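Local coordinates for protein flavin prenyltransferase UbiX (Aquifex aeolicus, PDB 2EJB) that probably transfers a dimethylallyl group from dimethylallyl phosphate to FMN without a metal, making the prenylated flavin cofactor used by the decarboxylase UbiD, at residues Gln2-Ile8 with Phe29-Ile35; Ile15-Leu20 with Met165-Val170; Ala74-Val80 with Val113-Val119; Arg83-Val88 with Leu173-Ile179. All coordinates share one frame; numbering follows the deposited sequence.

Interaction 1. Residues Gln2-Ile8 with Phe29-Ile35; sequences QKIALCI and FSVDLVI
Lys3-Ile8 and Ser30-Ile35 pair as neighbouring parallel strands, their short axes 15° apart, in an unbroken register from Lys3 beside Ser30 to Ile8 beside Ile35. Six backbone hydrogen bonds carry the pairing. Ser30 N, Asp32 N and Val34 N donate to Gln2 O, Ile4 O and Leu6 O, while Ile4 N, Leu6 N and Ile8 N donate to Ser30 O, Asp32 O and Val34 O; the shortest, Ile8 N to Val34 O, measures 2.8 Å. CA-H...O contacts supplement this ladder, as from Leu33 CA to Leu6 O at 3.3 Å.

Apolar packing is concentrated on the face of Ile4, Leu6 and Ile8. Ile4 CG1 comes within 3.5 Å of Phe29 CD1, brought there by a chi1 of -71° that sets CG1 opposite the carbonyl carbon. Leu33 CD1 is shared: it lies 4.0 Å from Leu6 CG, alongside a side chain running the same way, and 3.8 Å from Ile8 CD1. Leu21 and Leu24 of helix 14-26 cover this face.

On the other face Cys7 SG rests 4.0 Å from Val34 CG2. The buried Asp32 carboxylate there is satisfied by a salt bridge to Arg62 and hydrogen bonds to His64 and Tyr82.

With helix 14-26 as the connection, the strands form the first beta-alpha-beta unit of the parallel flavoprotein sheet; the C-terminal ends of the two strands approach Gly10 and Ser36, predicted FMN-binding residues.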
# COMPACT_ATOMS: atom_id res chain seq x y z
N GLN A 2 -27.40 -2.29 12.12
CA GLN A 2 -26.67 -1.09 12.49
C GLN A 2 -26.40 -0.16 11.30
O GLN A 2 -26.63 -0.51 10.14
CB GLN A 2 -25.35 -1.44 13.19
CG GLN A 2 -25.01 -2.93 13.24
CD GLN A 2 -23.91 -3.25 14.24
OE1 GLN A 2 -22.90 -2.57 14.31
NE2 GLN A 2 -24.12 -4.30 15.02
N LYS A 3 -25.93 1.04 11.62
CA LYS A 3 -25.62 2.04 10.61
C LYS A 3 -24.14 2.09 10.30
O LYS A 3 -23.30 1.90 11.18
CB LYS A 3 -26.09 3.42 11.08
CG LYS A 3 -27.59 3.54 11.27
CD LYS A 3 -27.95 4.90 11.83
CE LYS A 3 -29.43 5.19 11.66
NZ LYS A 3 -30.28 4.23 12.41
N ILE A 4 -23.82 2.34 9.04
CA ILE A 4 -22.44 2.44 8.60
C ILE A 4 -22.33 3.69 7.73
O ILE A 4 -23.25 4.01 6.97
CB ILE A 4 -22.01 1.21 7.75
CG1 ILE A 4 -21.89 -0.03 8.64
CG2 ILE A 4 -20.69 1.49 7.06
CD1 ILE A 4 -20.77 0.05 9.66
N ALA A 5 -21.22 4.40 7.87
CA ALA A 5 -20.99 5.60 7.08
C ALA A 5 -19.88 5.27 6.08
O ALA A 5 -18.84 4.74 6.46
CB ALA A 5 -20.57 6.74 7.99
N LEU A 6 -20.12 5.59 4.81
CA LEU A 6 -19.14 5.32 3.77
C LEU A 6 -18.93 6.55 2.90
O LEU A 6 -19.88 7.10 2.32
CB LEU A 6 -19.60 4.15 2.89
CG LEU A 6 -18.76 3.79 1.65
CD1 LEU A 6 -17.31 3.49 2.04
CD2 LEU A 6 -19.37 2.59 0.96
N CYS A 7 -17.68 6.99 2.83
CA CYS A 7 -17.31 8.15 2.03
C CYS A 7 -16.36 7.68 0.94
O CYS A 7 -15.40 6.95 1.21
CB CYS A 7 -16.60 9.19 2.90
SG CYS A 7 -17.55 9.76 4.33
N ILE A 8 -16.63 8.10 -0.29
CA ILE A 8 -15.79 7.72 -1.43
C ILE A 8 -15.17 8.98 -2.01
O ILE A 8 -15.88 9.85 -2.52
CB ILE A 8 -16.62 6.98 -2.49
CG1 ILE A 8 -17.37 5.82 -1.82
CG2 ILE A 8 -15.71 6.44 -3.60
CD1 ILE A 8 -18.20 4.98 -2.77
N PHE A 29 -26.76 -3.75 6.01
CA PHE A 29 -26.35 -2.58 6.78
C PHE A 29 -27.05 -1.36 6.19
O PHE A 29 -27.22 -1.28 4.97
CB PHE A 29 -24.84 -2.37 6.68
CG PHE A 29 -24.03 -3.20 7.63
CD1 PHE A 29 -23.91 -2.84 8.97
CD2 PHE A 29 -23.38 -4.35 7.19
CE1 PHE A 29 -23.15 -3.60 9.85
CE2 PHE A 29 -22.62 -5.12 8.06
CZ PHE A 29 -22.50 -4.75 9.40
N SER A 30 -27.46 -0.42 7.03
CA SER A 30 -28.08 0.81 6.54
C SER A 30 -26.91 1.71 6.23
O SER A 30 -26.24 2.20 7.14
CB SER A 30 -28.96 1.45 7.61
OG SER A 30 -30.22 0.82 7.68
N VAL A 31 -26.64 1.93 4.95
CA VAL A 31 -25.51 2.74 4.57
C VAL A 31 -25.78 4.19 4.20
O VAL A 31 -26.64 4.49 3.38
CB VAL A 31 -24.74 2.10 3.39
CG1 VAL A 31 -23.51 2.92 3.05
CG2 VAL A 31 -24.35 0.67 3.75
N ASP A 32 -25.04 5.08 4.86
CA ASP A 32 -25.12 6.50 4.59
C ASP A 32 -23.90 6.74 3.71
O ASP A 32 -22.76 6.57 4.15
CB ASP A 32 -25.05 7.30 5.89
CG ASP A 32 -26.40 7.40 6.58
OD1 ASP A 32 -27.32 8.00 5.99
OD2 ASP A 32 -26.55 6.89 7.71
N LEU A 33 -24.15 7.14 2.47
CA LEU A 33 -23.09 7.34 1.50
C LEU A 33 -22.78 8.77 1.11
O LEU A 33 -23.69 9.57 0.87
CB LEU A 33 -23.42 6.54 0.25
CG LEU A 33 -22.48 6.70 -0.95
CD1 LEU A 33 -21.10 6.15 -0.61
CD2 LEU A 33 -23.08 5.96 -2.14
N VAL A 34 -21.50 9.08 1.03
CA VAL A 34 -21.06 10.40 0.61
C VAL A 34 -20.12 10.17 -0.56
O VAL A 34 -19.13 9.45 -0.42
CB VAL A 34 -20.28 11.16 1.71
CG1 VAL A 34 -20.02 12.58 1.25
CG2 VAL A 34 -21.05 11.15 3.02
N ILE A 35 -20.43 10.77 -1.70
CA ILE A 35 -19.59 10.62 -2.89
C ILE A 35 -19.08 11.96 -3.36
O ILE A 35 -19.87 12.87 -3.65
CB ILE A 35 -20.38 9.98 -4.04
CG1 ILE A 35 -21.09 8.71 -3.55
CG2 ILE A 35 -19.42 9.63 -5.18
CD1 ILE A 35 -21.98 8.07 -4.59

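Interaction 2. Residues Ile15-Leu20 with Met165-Val170; sequences IYGIKL and MINFVV
Tyr16 lays its CD1-CE1 side against Val169, the two side chains crossing at about a right angle. A chi1 of -72° places the ring opposite its own carbonyl carbon and carries it across to helix 162-176, where Tyr16 CE1 lies 3.6 Å from Val169 CG2. Met165 O sits near the ring plane at its edge, 4.3 Å from Tyr16 CE1.

Lys19 contributes its aliphatic part. With chi1 at -174°, Lys19 CG swings away from the backbone N and packs 3.6 Å from Val170 CG2; Lys19 CB meets Ile166 CG2 at 3.8 Å. Bends at chi2 and chi3 then lead the chain away, so the ammonium finds Gln22 of its own helix. Ile166 divides its branches between two partners: CG2 faces Lys19, whereas CD1 reaches 3.8 Å from Ile15 CG1. Val170 does likewise, its CG1 lying 4.1 Å from Leu20 CD1.

The short axes approach to 9.5 Å at a crossing angle of -69°, and the contact rests on side-chain packing. Phe155 of the second subunit packs on Ile15. This is steep helix-helix packing in an alpha/beta flavoprotein fold, joining the first helix to the C-terminal one near Arg126 and Lys172, predicted to bind FMN and dimethylallyl phosphate respectively.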
# COMPACT_ATOMS: atom_id res chain seq x y z
N ILE A 15 -13.02 1.81 -7.15
CA ILE A 15 -13.68 0.51 -7.27
C ILE A 15 -13.76 -0.19 -5.91
O ILE A 15 -14.75 -0.87 -5.62
CB ILE A 15 -12.94 -0.41 -8.28
CG1 ILE A 15 -13.75 -1.69 -8.50
CG2 ILE A 15 -11.54 -0.72 -7.78
CD1 ILE A 15 -15.06 -1.48 -9.22
N TYR A 16 -12.73 -0.03 -5.08
CA TYR A 16 -12.71 -0.64 -3.75
C TYR A 16 -13.92 -0.16 -2.96
O TYR A 16 -14.56 -0.94 -2.24
CB TYR A 16 -11.43 -0.24 -3.00
CG TYR A 16 -10.17 -0.90 -3.52
CD1 TYR A 16 -9.99 -2.28 -3.41
CD2 TYR A 16 -9.16 -0.15 -4.10
CE1 TYR A 16 -8.82 -2.89 -3.87
CE2 TYR A 16 -7.98 -0.75 -4.57
CZ TYR A 16 -7.83 -2.12 -4.44
OH TYR A 16 -6.68 -2.71 -4.91
N GLY A 17 -14.24 1.13 -3.09
CA GLY A 17 -15.37 1.69 -2.37
C GLY A 17 -16.71 1.20 -2.87
O GLY A 17 -17.67 1.08 -2.11
N ILE A 18 -16.78 0.91 -4.17
CA ILE A 18 -18.00 0.41 -4.79
C ILE A 18 -18.26 -0.99 -4.26
O ILE A 18 -19.36 -1.31 -3.79
CB ILE A 18 -17.84 0.36 -6.33
CG1 ILE A 18 -17.72 1.78 -6.88
CG2 ILE A 18 -19.02 -0.37 -6.97
CD1 ILE A 18 -18.91 2.65 -6.55
N LYS A 19 -17.23 -1.83 -4.33
CA LYS A 19 -17.32 -3.21 -3.86
C LYS A 19 -17.69 -3.28 -2.38
O LYS A 19 -18.52 -4.10 -1.98
CB LYS A 19 -15.98 -3.93 -4.09
CG LYS A 19 -16.01 -5.42 -3.77
CD LYS A 19 -17.15 -6.12 -4.51
CE LYS A 19 -16.99 -5.99 -6.01
NZ LYS A 19 -18.14 -6.60 -6.75
N LEU A 20 -17.07 -2.42 -1.58
CA LEU A 20 -17.34 -2.38 -0.16
C LEU A 20 -18.81 -2.02 0.07
O LEU A 20 -19.48 -2.58 0.93
CB LEU A 20 -16.44 -1.36 0.54
CG LEU A 20 -16.72 -1.09 2.02
CD1 LEU A 20 -16.81 -2.41 2.78
CD2 LEU A 20 -15.63 -0.20 2.61
N MET A 165 -8.35 -9.60 -5.99
CA MET A 165 -7.56 -8.67 -5.19
C MET A 165 -8.44 -7.61 -4.54
O MET A 165 -8.18 -7.16 -3.43
CB MET A 165 -6.47 -8.03 -6.04
CG MET A 165 -5.37 -9.01 -6.45
SD MET A 165 -3.97 -8.21 -7.25
CE MET A 165 -4.57 -8.13 -8.92
N ILE A 166 -9.49 -7.20 -5.25
CA ILE A 166 -10.42 -6.21 -4.73
C ILE A 166 -11.13 -6.78 -3.51
O ILE A 166 -11.30 -6.11 -2.50
CB ILE A 166 -11.48 -5.83 -5.78
CG1 ILE A 166 -10.80 -5.22 -7.01
CG2 ILE A 166 -12.47 -4.85 -5.19
CD1 ILE A 166 -11.75 -4.89 -8.14
N ASN A 167 -11.56 -8.03 -3.61
CA ASN A 167 -12.25 -8.69 -2.51
C ASN A 167 -11.34 -8.86 -1.31
O ASN A 167 -11.79 -8.78 -0.17
CB ASN A 167 -12.79 -10.06 -2.97
CG ASN A 167 -14.06 -9.95 -3.79
OD1 ASN A 167 -14.30 -8.93 -4.43
ND2 ASN A 167 -14.86 -11.00 -3.78
N PHE A 168 -10.06 -9.09 -1.57
CA PHE A 168 -9.09 -9.24 -0.49
C PHE A 168 -9.06 -7.96 0.34
O PHE A 168 -9.21 -7.98 1.56
CB PHE A 168 -7.68 -9.51 -1.02
CG PHE A 168 -6.61 -9.43 0.03
CD1 PHE A 168 -6.39 -10.49 0.90
CD2 PHE A 168 -5.87 -8.26 0.20
CE1 PHE A 168 -5.46 -10.39 1.94
CE2 PHE A 168 -4.94 -8.15 1.23
CZ PHE A 168 -4.73 -9.21 2.10
N VAL A 169 -8.85 -6.83 -0.35
CA VAL A 169 -8.79 -5.54 0.32
C VAL A 169 -10.12 -5.23 1.03
O VAL A 169 -10.12 -4.74 2.16
CB VAL A 169 -8.46 -4.43 -0.68
CG1 VAL A 169 -8.39 -3.09 0.03
CG2 VAL A 169 -7.12 -4.74 -1.36
N VAL A 170 -11.23 -5.51 0.36
CA VAL A 170 -12.55 -5.27 0.95
C VAL A 170 -12.73 -6.12 2.20
O VAL A 170 -13.32 -5.68 3.18
CB VAL A 170 -13.68 -5.59 -0.06
CG1 VAL A 170 -15.04 -5.39 0.60
CG2 VAL A 170 -13.56 -4.69 -1.27

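Interaction 3. Residues Ala74-Val80 with Val113-Val119; sequences ASGSRLV and VALKERV
Leu79 and Val113 form the tight side of this contact, with Val113 CG1 3.7 Å from Leu79 CB and only 3.5 Å from Gly76 CA. A chi1 of 178° turns that methyl opposite the Val113 backbone N, toward the short helix 76-79. Leu79 CD1 reaches between Ala114 and Val119, lying 3.9 Å from Ala114 CB and 3.8 Å from Val119 CG2. Leu79 and Val119 both also touch Val85 of the central sheet, which places this half at the protein interior.

Toward solvent the packing gives way to polar groups. The Glu117 chain, bent at chi2 (-67°), folds its carboxylate over Gly76, bringing OE2 3.4 Å from Gly76 CA; a side chain at Gly76 would run into this oxygen. Lys116 NZ forms a salt bridge of 2.9 Å with Glu117 OE2 on its anti lone pair. The same ammonium donates to a water that also accepts from Gly76 N, at 3.2 Å, linking the two segments indirectly. Replacing Glu117 with an alanine would probably leave Lys116 without its anionic mate and uncover the Gly76 backbone.

Arg118, with positive phi, closes helix 106-117 in a Schellman motif, and Val119 N bonds back to Ala114 O. The arrangement is peripheral helix-end packing in an alpha/beta fold: helix 76-79, which leads into strand 82-90, lies against the C-terminal end of helix 106-117.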
# COMPACT_ATOMS: atom_id res chain seq x y z
N ALA A 74 -22.88 14.91 10.07
CA ALA A 74 -22.03 15.99 10.57
C ALA A 74 -22.32 16.32 12.02
O ALA A 74 -21.76 17.27 12.57
CB ALA A 74 -22.21 17.23 9.70
N SER A 75 -23.18 15.52 12.65
CA SER A 75 -23.53 15.74 14.05
C SER A 75 -23.02 14.59 14.90
O SER A 75 -23.34 13.43 14.64
CB SER A 75 -25.04 15.88 14.21
OG SER A 75 -25.54 16.98 13.47
N GLY A 76 -22.23 14.92 15.92
CA GLY A 76 -21.70 13.89 16.81
C GLY A 76 -22.83 13.14 17.48
O GLY A 76 -22.78 11.91 17.62
N SER A 77 -23.86 13.87 17.89
CA SER A 77 -25.01 13.27 18.54
C SER A 77 -25.60 12.15 17.68
O SER A 77 -26.15 11.18 18.19
CB SER A 77 -26.08 14.34 18.81
OG SER A 77 -26.43 15.02 17.61
N ARG A 78 -25.47 12.29 16.36
CA ARG A 78 -25.97 11.29 15.43
C ARG A 78 -24.92 10.23 15.12
O ARG A 78 -25.21 9.03 15.10
CB ARG A 78 -26.40 11.95 14.11
CG ARG A 78 -27.57 12.91 14.21
CD ARG A 78 -28.85 12.18 14.57
NE ARG A 78 -30.00 13.08 14.60
CZ ARG A 78 -30.51 13.69 13.54
NH1 ARG A 78 -29.98 13.50 12.33
NH2 ARG A 78 -31.55 14.50 13.67
N LEU A 79 -23.69 10.67 14.87
CA LEU A 79 -22.61 9.76 14.51
C LEU A 79 -22.22 8.72 15.56
O LEU A 79 -21.78 7.63 15.21
CB LEU A 79 -21.37 10.56 14.11
CG LEU A 79 -20.59 10.15 12.85
CD1 LEU A 79 -19.17 9.77 13.22
CD2 LEU A 79 -21.30 9.01 12.12
N VAL A 80 -22.39 9.04 16.84
CA VAL A 80 -22.02 8.10 17.89
C VAL A 80 -22.78 6.78 17.85
O VAL A 80 -22.39 5.82 18.50
CB VAL A 80 -22.21 8.73 19.30
CG1 VAL A 80 -21.34 9.98 19.44
CG2 VAL A 80 -23.69 9.08 19.54
N VAL A 113 -15.64 14.42 13.14
CA VAL A 113 -16.67 14.01 14.09
C VAL A 113 -16.37 12.62 14.63
O VAL A 113 -16.48 12.38 15.84
CB VAL A 113 -18.08 14.00 13.45
CG1 VAL A 113 -19.11 13.52 14.47
CG2 VAL A 113 -18.44 15.41 12.96
N ALA A 114 -16.00 11.70 13.75
CA ALA A 114 -15.67 10.34 14.16
C ALA A 114 -14.53 10.38 15.18
O ALA A 114 -14.59 9.70 16.20
CB ALA A 114 -15.25 9.50 12.94
N LEU A 115 -13.51 11.19 14.89
CA LEU A 115 -12.35 11.31 15.77
C LEU A 115 -12.70 11.88 17.14
O LEU A 115 -12.29 11.33 18.15
CB LEU A 115 -11.27 12.18 15.10
CG LEU A 115 -10.61 11.55 13.87
CD1 LEU A 115 -9.64 12.54 13.22
CD2 LEU A 115 -9.88 10.29 14.29
N LYS A 116 -13.46 12.98 17.17
CA LYS A 116 -13.83 13.58 18.45
C LYS A 116 -14.87 12.76 19.22
O LYS A 116 -14.95 12.85 20.45
CB LYS A 116 -14.35 15.01 18.26
CG LYS A 116 -15.76 15.15 17.69
CD LYS A 116 -16.05 16.62 17.38
CE LYS A 116 -17.46 16.84 16.83
NZ LYS A 116 -18.51 16.82 17.88
N GLU A 117 -15.67 11.97 18.51
CA GLU A 117 -16.69 11.15 19.17
C GLU A 117 -16.18 9.73 19.37
O GLU A 117 -16.89 8.86 19.89
CB GLU A 117 -17.97 11.11 18.33
CG GLU A 117 -18.60 12.47 18.03
CD GLU A 117 -19.16 13.16 19.26
OE1 GLU A 117 -19.46 12.48 20.26
OE2 GLU A 117 -19.33 14.40 19.22
N ARG A 118 -14.94 9.50 18.93
CA ARG A 118 -14.31 8.19 19.03
C ARG A 118 -15.09 7.11 18.29
O ARG A 118 -15.21 5.99 18.76
CB ARG A 118 -14.11 7.77 20.49
CG ARG A 118 -13.37 8.78 21.34
CD ARG A 118 -12.01 9.15 20.77
NE ARG A 118 -11.41 10.25 21.52
CZ ARG A 118 -11.00 10.16 22.78
NH1 ARG A 118 -11.11 9.02 23.44
NH2 ARG A 118 -10.50 11.23 23.39
N VAL A 119 -15.64 7.47 17.13
CA VAL A 119 -16.36 6.51 16.31
C VAL A 119 -15.30 5.89 15.40
O VAL A 119 -14.49 6.61 14.80
CB VAL A 119 -17.43 7.20 15.43
CG1 VAL A 119 -17.96 6.23 14.38
CG2 VAL A 119 -18.58 7.70 16.31
O HOH W 1 -21.27 17.76 17.03

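Interaction 4. Residues Arg83-Val88 with Leu173-Ile179; sequences RGVYVV and LLDVLRI
Arg83 and Tyr86 reach from the strand to the backbone carbonyls at the end of helix 162-176. Arg83 NH2 donates to Leu177 O at 2.9 Å, with the acceptor 27° out of the guanidinium plane and an N-H...O angle of 136°; NE adds a weak bond to the same oxygen. Ile179 CG1 covers one face of the Arg83 guanidinium, centred 3.3 Å above its plane. Tyr86 OH donates to Leu173 O at 2.8 Å, approaching from above the carbonyl plane rather than on a lone pair.

Apolar contacts steady these groups. Leu177 CD2 lies 3.5 Å from Tyr86 CZ and 3.9 Å from Gly84 CA, so glycine suits a place where a CB would clash. Farther along, Val88 CG2 and Leu173 CD1 meet tip to tip at 3.9 Å.

An extended chain, with chi1 at -178°, carries the Arg83 guanidinium to the helix end. A leucine in its place would probably leave Leu177 O without its strand donor and Ile179 without the flat group it covers. The turn that presents Leu177 O is a Schellman motif: Arg178 has positive phi, Ile179 N bonds to Leu174 O at 3.1 Å and Arg178 N to Asp175 O; Leu173 O belongs to the helix itself.

Strand 82-90 runs between strands 3-8 and 121-125; Leu20 of helix 14-26 touches Tyr86 and Val88, while Phe29 packs beside Arg83 and Ile179.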
# COMPACT_ATOMS: atom_id res chain seq x y z
N ARG A 83 -21.63 2.09 13.61
CA ARG A 83 -20.65 1.07 13.92
C ARG A 83 -19.26 1.52 13.47
O ARG A 83 -18.25 1.05 13.98
CB ARG A 83 -21.02 -0.24 13.25
CG ARG A 83 -20.07 -1.38 13.57
CD ARG A 83 -20.55 -2.69 12.99
NE ARG A 83 -19.66 -3.79 13.34
CZ ARG A 83 -19.96 -5.07 13.17
NH1 ARG A 83 -21.13 -5.42 12.67
NH2 ARG A 83 -19.07 -6.00 13.50
N GLY A 84 -19.22 2.42 12.49
CA GLY A 84 -17.94 2.90 12.00
C GLY A 84 -18.05 3.77 10.77
O GLY A 84 -19.11 3.88 10.14
N VAL A 85 -16.95 4.41 10.42
CA VAL A 85 -16.92 5.27 9.25
C VAL A 85 -15.80 4.86 8.31
O VAL A 85 -14.64 4.77 8.72
CB VAL A 85 -16.68 6.74 9.62
CG1 VAL A 85 -16.48 7.58 8.36
CG2 VAL A 85 -17.87 7.27 10.41
N TYR A 86 -16.17 4.59 7.06
CA TYR A 86 -15.21 4.21 6.03
C TYR A 86 -14.98 5.36 5.07
O TYR A 86 -15.92 6.08 4.72
CB TYR A 86 -15.71 3.02 5.21
CG TYR A 86 -15.67 1.68 5.91
CD1 TYR A 86 -16.85 1.01 6.23
CD2 TYR A 86 -14.45 1.07 6.22
CE1 TYR A 86 -16.82 -0.24 6.85
CE2 TYR A 86 -14.41 -0.18 6.84
CZ TYR A 86 -15.60 -0.83 7.15
OH TYR A 86 -15.57 -2.06 7.75
N VAL A 87 -13.73 5.53 4.67
CA VAL A 87 -13.35 6.55 3.69
C VAL A 87 -12.55 5.70 2.71
O VAL A 87 -11.32 5.56 2.82
CB VAL A 87 -12.46 7.65 4.31
CG1 VAL A 87 -12.04 8.64 3.23
CG2 VAL A 87 -13.24 8.39 5.40
N VAL A 88 -13.28 5.10 1.77
CA VAL A 88 -12.72 4.19 0.78
C VAL A 88 -13.13 4.52 -0.66
O VAL A 88 -14.30 4.40 -1.02
CB VAL A 88 -13.17 2.74 1.08
CG1 VAL A 88 -12.58 1.78 0.07
CG2 VAL A 88 -12.78 2.35 2.51
N LEU A 173 -10.90 -4.55 5.05
CA LEU A 173 -11.63 -3.41 5.57
C LEU A 173 -12.75 -3.83 6.50
O LEU A 173 -12.99 -3.20 7.53
CB LEU A 173 -12.19 -2.58 4.42
CG LEU A 173 -11.10 -1.83 3.65
CD1 LEU A 173 -11.64 -1.33 2.32
CD2 LEU A 173 -10.59 -0.68 4.52
N LEU A 174 -13.44 -4.91 6.14
CA LEU A 174 -14.53 -5.39 6.98
C LEU A 174 -13.98 -6.00 8.27
O LEU A 174 -14.57 -5.82 9.33
CB LEU A 174 -15.38 -6.41 6.21
CG LEU A 174 -16.28 -5.76 5.15
CD1 LEU A 174 -16.85 -6.82 4.23
CD2 LEU A 174 -17.38 -4.95 5.81
N ASP A 175 -12.85 -6.69 8.19
CA ASP A 175 -12.25 -7.28 9.38
C ASP A 175 -11.88 -6.21 10.39
O ASP A 175 -11.90 -6.45 11.60
CB ASP A 175 -11.00 -8.09 9.03
CG ASP A 175 -11.32 -9.36 8.26
OD1 ASP A 175 -12.47 -9.83 8.34
OD2 ASP A 175 -10.40 -9.90 7.60
N VAL A 176 -11.52 -5.02 9.90
CA VAL A 176 -11.15 -3.93 10.79
C VAL A 176 -12.28 -3.65 11.77
O VAL A 176 -12.04 -3.37 12.94
CB VAL A 176 -10.82 -2.64 10.01
CG1 VAL A 176 -10.60 -1.49 10.98
CG2 VAL A 176 -9.58 -2.85 9.15
N LEU A 177 -13.52 -3.72 11.30
CA LEU A 177 -14.65 -3.45 12.17
C LEU A 177 -15.35 -4.71 12.66
O LEU A 177 -16.47 -4.65 13.18
CB LEU A 177 -15.62 -2.50 11.48
CG LEU A 177 -15.41 -1.00 11.73
CD1 LEU A 177 -13.93 -0.64 11.85
CD2 LEU A 177 -16.06 -0.22 10.61
N ARG A 178 -14.69 -5.85 12.50
CA ARG A 178 -15.23 -7.14 12.94
C ARG A 178 -16.54 -7.54 12.29
O ARG A 178 -17.35 -8.24 12.89
CB ARG A 178 -15.41 -7.15 14.46
CG ARG A 178 -14.15 -7.50 15.25
CD ARG A 178 -12.98 -6.62 14.86
NE ARG A 178 -11.79 -6.91 15.67
CZ ARG A 178 -10.58 -6.45 15.38
NH1 ARG A 178 -10.39 -5.70 14.31
NH2 ARG A 178 -9.55 -6.75 16.17
N ILE A 179 -16.77 -7.09 11.06
CA ILE A 179 -18.01 -7.45 10.37
C ILE A 179 -17.78 -8.78 9.66
O ILE A 179 -16.91 -8.90 8.81
CB ILE A 179 -18.40 -6.37 9.34
CG1 ILE A 179 -18.71 -5.05 10.06
CG2 ILE A 179 -19.61 -6.84 8.54
CD1 ILE A 179 -19.13 -3.93 9.13

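Interactions 1, 2 and 4 are largely buried, whereas interaction 3 is only partly buried and lies farther from the chain centre. Interactions 1 and 4 meet in the sheet, where strands 3-8 and 82-90 are neighbours: one relies on a backbone ladder, the other on side chains reaching helix-end carbonyls. Interactions 2 and 4 share helix 162-176, and Leu20 CD2 lies 3.8 Å from Val88 CG2, so their apolar packing is continuous. Interaction 3, about 25 Å from interaction 2 between centres and across the chain's centre, combines an inner apolar half touching Val85 with an outer salt bridge and water link.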